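Local coordinates for protein designed CISK-PX domain (Synthetic construct, PDB 4OXW) that probably binds phosphoinositides as PX domains do, being a computationally designed version of the CISK PX module, at residues 47-52 and 64-69. Sequence-based numbering, arbitrary orientation.
Sequences DFYWLH and PELPPK
Leu66 enters the gap between His52 and Tyr49, side chains one helical turn apart, and so docks the proline-rich PX loop onto helix 45-58 of the PX fold, an example of how one apolar side chain can seat an irregular loop on a helix. Its CB lies over the centre of the His52 imidazole, 3.7 Å from the ring centroid and only 2° off the normal, a nearly ideal CH-pi contact. Beyond CB the leucine forks: CD2 sits 3.8 Å from Tyr49 CD1, the two side chains crossing at about a right angle, while CD1 meets Phe48 CB at 4.1 Å. The Leu66 chi1 of -176°, with CG anti to the backbone N, places CD1 and CD2 against Phe48 and Tyr49. At the imidazole edge, near the ring plane, His52 CE1 approaches Pro64 O at 3.3 Å.

Farther along the loop, Lys69 lays CG and CD beside Tyr49 CE1 and donates from NZ to Tyr49 OH, 3.2 Å away. A serine in place of Tyr49 would probably leave the Lys69 ammonium without this acceptor and uncover one flank of Leu66.

A second shell of aromatic residues backs these groups: Tyr91 of helix 78-96 hydrogen-bonds His52 ND1, which should limit rotation of the imidazole, and Phe110 meets the Phe48 ring edge-to-face. Tyr45, a turn before Tyr49, touches Leu66 and Lys69 and pins the loop backbone through a hydrogen bond between its OH and Pro67 O.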
ATOM      1  N   ASP A  47      -1.950   1.236   7.161  1.00 17.75           N
ATOM      2  CA  ASP A  47      -2.909   0.308   6.511  1.00 16.78           C
ATOM      3  C   ASP A  47      -2.182  -0.874   5.860  1.00 17.18           C
ATOM      4  O   ASP A  47      -2.590  -2.053   5.996  1.00 17.97           O
ATOM      5  CB  ASP A  47      -3.778   0.989   5.502  1.00 18.10           C
ATOM      6  CG  ASP A  47      -4.598   2.139   6.083  1.00 20.96           C
ATOM      7  OD1 ASP A  47      -5.122   1.973   7.192  1.00 18.74           O
ATOM      8  OD2 ASP A  47      -4.795   3.114   5.342  1.00 20.84           O
ATOM      9  N   PHE A  48      -1.130  -0.591   5.116  1.00 16.29           N
ATOM     10  CA  PHE A  48      -0.288  -1.622   4.537  1.00 17.16           C
ATOM     11  C   PHE A  48       0.315  -2.530   5.594  1.00 17.54           C
ATOM     12  O   PHE A  48       0.386  -3.735   5.415  1.00 19.30           O
ATOM     13  CB  PHE A  48       0.889  -1.073   3.753  1.00 16.54           C
ATOM     14  CG  PHE A  48       0.560  -0.479   2.415  1.00 16.51           C
ATOM     15  CD1 PHE A  48       0.709  -1.248   1.252  1.00 16.37           C
ATOM     16  CD2 PHE A  48       0.193   0.846   2.277  1.00 17.07           C
ATOM     17  CE1 PHE A  48       0.467  -0.675   0.013  1.00 18.29           C
ATOM     18  CE2 PHE A  48      -0.057   1.421   1.028  1.00 19.12           C
ATOM     19  CZ  PHE A  48       0.096   0.648  -0.112  1.00 19.04           C
ATOM     20  N   TYR A  49       0.724  -1.958   6.728  1.00 17.52           N
ATOM     21  CA  TYR A  49       1.342  -2.729   7.800  1.00 17.99           C
ATOM     22  C   TYR A  49       0.341  -3.717   8.432  1.00 19.30           C
ATOM     23  O   TYR A  49       0.687  -4.875   8.651  1.00 19.45           O
ATOM     24  CB  TYR A  49       1.872  -1.766   8.853  1.00 19.77           C
ATOM     25  CG  TYR A  49       2.676  -2.428   9.948  1.00 20.46           C
ATOM     26  CD1 TYR A  49       4.048  -2.598   9.826  1.00 26.76           C
ATOM     27  CD2 TYR A  49       2.053  -2.833  11.102  1.00 29.06           C
ATOM     28  CE1 TYR A  49       4.777  -3.215  10.824  1.00 33.83           C
ATOM     29  CE2 TYR A  49       2.772  -3.424  12.112  1.00 33.59           C
ATOM     30  CZ  TYR A  49       4.121  -3.612  11.967  1.00 37.12           C
ATOM     31  OH  TYR A  49       4.809  -4.199  13.006  1.00 42.60           O
ATOM     32  N   TRP A  50      -0.878  -3.252   8.683  1.00 21.34           N
ATOM     33  CA  TRP A  50      -1.948  -4.107   9.195  1.00 23.54           C
ATOM     34  C   TRP A  50      -2.263  -5.234   8.192  1.00 18.57           C
ATOM     35  O   TRP A  50      -2.341  -6.410   8.603  1.00 21.27           O
ATOM     36  CB  TRP A  50      -3.208  -3.301   9.521  1.00 21.40           C
ATOM     37  CG  TRP A  50      -4.208  -4.063  10.382  1.00 25.15           C
ATOM     38  CD1 TRP A  50      -4.247  -4.116  11.746  1.00 28.52           C
ATOM     39  CD2 TRP A  50      -5.282  -4.865   9.916  1.00 24.59           C
ATOM     40  NE1 TRP A  50      -5.291  -4.927  12.158  1.00 25.86           N
ATOM     41  CE2 TRP A  50      -5.954  -5.384  11.057  1.00 26.33           C
ATOM     42  CE3 TRP A  50      -5.746  -5.207   8.653  1.00 25.22           C
ATOM     43  CZ2 TRP A  50      -7.047  -6.222  10.954  1.00 28.90           C
ATOM     44  CZ3 TRP A  50      -6.842  -6.018   8.551  1.00 31.28           C
ATOM     45  CH2 TRP A  50      -7.482  -6.527   9.699  1.00 30.73           C
ATOM     46  N   LEU A  51      -2.418  -4.888   6.905  1.00 17.95           N
ATOM     47  CA  LEU A  51      -2.677  -5.883   5.861  1.00 20.83           C
ATOM     48  C   LEU A  51      -1.573  -6.952   5.905  1.00 20.52           C
ATOM     49  O   LEU A  51      -1.830  -8.168   5.890  1.00 20.52           O
ATOM     50  CB  LEU A  51      -2.688  -5.221   4.485  1.00 18.98           C
ATOM     51  CG  LEU A  51      -2.742  -6.226   3.349  1.00 20.73           C
ATOM     52  CD1 LEU A  51      -4.109  -6.903   3.340  1.00 23.75           C
ATOM     53  CD2 LEU A  51      -2.478  -5.515   2.041  1.00 21.51           C
ATOM     54  N   HIS A  52      -0.319  -6.502   5.958  1.00 17.60           N
ATOM     55  CA  HIS A  52       0.812  -7.391   5.944  1.00 19.24           C
ATOM     56  C   HIS A  52       0.797  -8.359   7.111  1.00 21.67           C
ATOM     57  O   HIS A  52       0.993  -9.561   6.945  1.00 21.59           O
ATOM     58  CB  HIS A  52       2.053  -6.557   6.060  1.00 20.61           C
ATOM     59  CG  HIS A  52       3.305  -7.348   6.029  1.00 19.01           C
ATOM     60  ND1 HIS A  52       3.727  -8.019   4.896  1.00 19.60           N
ATOM     61  CD2 HIS A  52       4.244  -7.564   6.974  1.00 21.59           C
ATOM     62  CE1 HIS A  52       4.876  -8.610   5.155  1.00 22.85           C
ATOM     63  NE2 HIS A  52       5.204  -8.358   6.410  1.00 24.30           N
ATOM     64  N   PRO A  64       5.405 -11.051   0.400  1.00 23.62           N
ATOM     65  CA  PRO A  64       6.701 -10.426   0.210  1.00 24.98           C
ATOM     66  C   PRO A  64       7.123  -9.567   1.412  1.00 26.18           C
ATOM     67  O   PRO A  64       6.329  -9.301   2.311  1.00 22.53           O
ATOM     68  CB  PRO A  64       6.491  -9.535  -1.012  1.00 26.11           C
ATOM     69  CG  PRO A  64       5.054  -9.288  -1.095  1.00 28.10           C
ATOM     70  CD  PRO A  64       4.364 -10.451  -0.453  1.00 26.80           C
ATOM     71  N   GLU A  65       8.363  -9.123   1.372  1.00 26.05           N
ATOM     72  CA  GLU A  65       8.899  -8.201   2.338  1.00 25.86           C
ATOM     73  C   GLU A  65       8.202  -6.821   2.273  1.00 23.09           C
ATOM     74  O   GLU A  65       8.116  -6.217   1.220  1.00 22.60           O
ATOM     75  CB  GLU A  65      10.390  -8.035   2.043  1.00 36.54           C
ATOM     76  CG  GLU A  65      11.095  -7.175   3.070  1.00 41.63           C
ATOM     77  CD  GLU A  65      12.511  -6.796   2.655  1.00 59.67           C
ATOM     78  OE1 GLU A  65      12.899  -7.078   1.488  1.00 56.11           O
ATOM     79  OE2 GLU A  65      13.222  -6.212   3.511  1.00 61.09           O
ATOM     80  N   LEU A  66       7.715  -6.340   3.409  1.00 19.80           N
ATOM     81  CA  LEU A  66       7.087  -5.035   3.480  1.00 17.46           C
ATOM     82  C   LEU A  66       8.189  -4.000   3.713  1.00 18.44           C
ATOM     83  O   LEU A  66       9.063  -4.238   4.519  1.00 18.10           O
ATOM     84  CB  LEU A  66       6.136  -4.979   4.690  1.00 18.02           C
ATOM     85  CG  LEU A  66       5.327  -3.667   4.823  1.00 18.11           C
ATOM     86  CD1 LEU A  66       4.207  -3.523   3.816  1.00 20.04           C
ATOM     87  CD2 LEU A  66       4.745  -3.536   6.205  1.00 22.20           C
ATOM     88  N   PRO A  67       8.091  -2.826   3.089  1.00 18.19           N
ATOM     89  CA  PRO A  67       9.023  -1.723   3.430  1.00 19.60           C
ATOM     90  C   PRO A  67       9.015  -1.417   4.925  1.00 17.52           C
ATOM     91  O   PRO A  67       7.988  -1.525   5.596  1.00 19.98           O
ATOM     92  CB  PRO A  67       8.482  -0.542   2.607  1.00 19.13           C
ATOM     93  CG  PRO A  67       7.823  -1.196   1.472  1.00 20.17           C
ATOM     94  CD  PRO A  67       7.205  -2.460   1.978  1.00 18.28           C
ATOM     95  N   PRO A  68      10.170  -1.073   5.470  1.00 20.10           N
ATOM     96  CA  PRO A  68      10.316  -0.999   6.909  1.00 22.64           C
ATOM     97  C   PRO A  68       9.657   0.187   7.614  1.00 21.78           C
ATOM     98  O   PRO A  68       9.399   1.258   7.018  1.00 19.51           O
ATOM     99  CB  PRO A  68      11.839  -0.904   7.088  1.00 24.26           C
ATOM    100  CG  PRO A  68      12.318  -0.259   5.883  1.00 27.29           C
ATOM    101  CD  PRO A  68      11.408  -0.711   4.761  1.00 27.03           C
ATOM    102  N   LYS A  69       9.446   0.014   8.919  1.00 21.90           N
ATOM    103  CA  LYS A  69       9.044   1.101   9.787  1.00 22.43           C
ATOM    104  C   LYS A  69      10.207   2.073   9.910  1.00 20.19           C
ATOM    105  O   LYS A  69      11.364   1.668   9.896  1.00 21.94           O
ATOM    106  CB  LYS A  69       8.652   0.618  11.197  1.00 27.65           C
ATOM    107  CG  LYS A  69       7.370  -0.178  11.231  1.00 35.79           C
ATOM    108  CD  LYS A  69       6.903  -0.408  12.657  1.00 40.59           C
ATOM    109  CE  LYS A  69       7.735  -1.468  13.352  1.00 50.70           C
ATOM    110  NZ  LYS A  69       6.926  -2.231  14.359  1.00 52.97           N
TER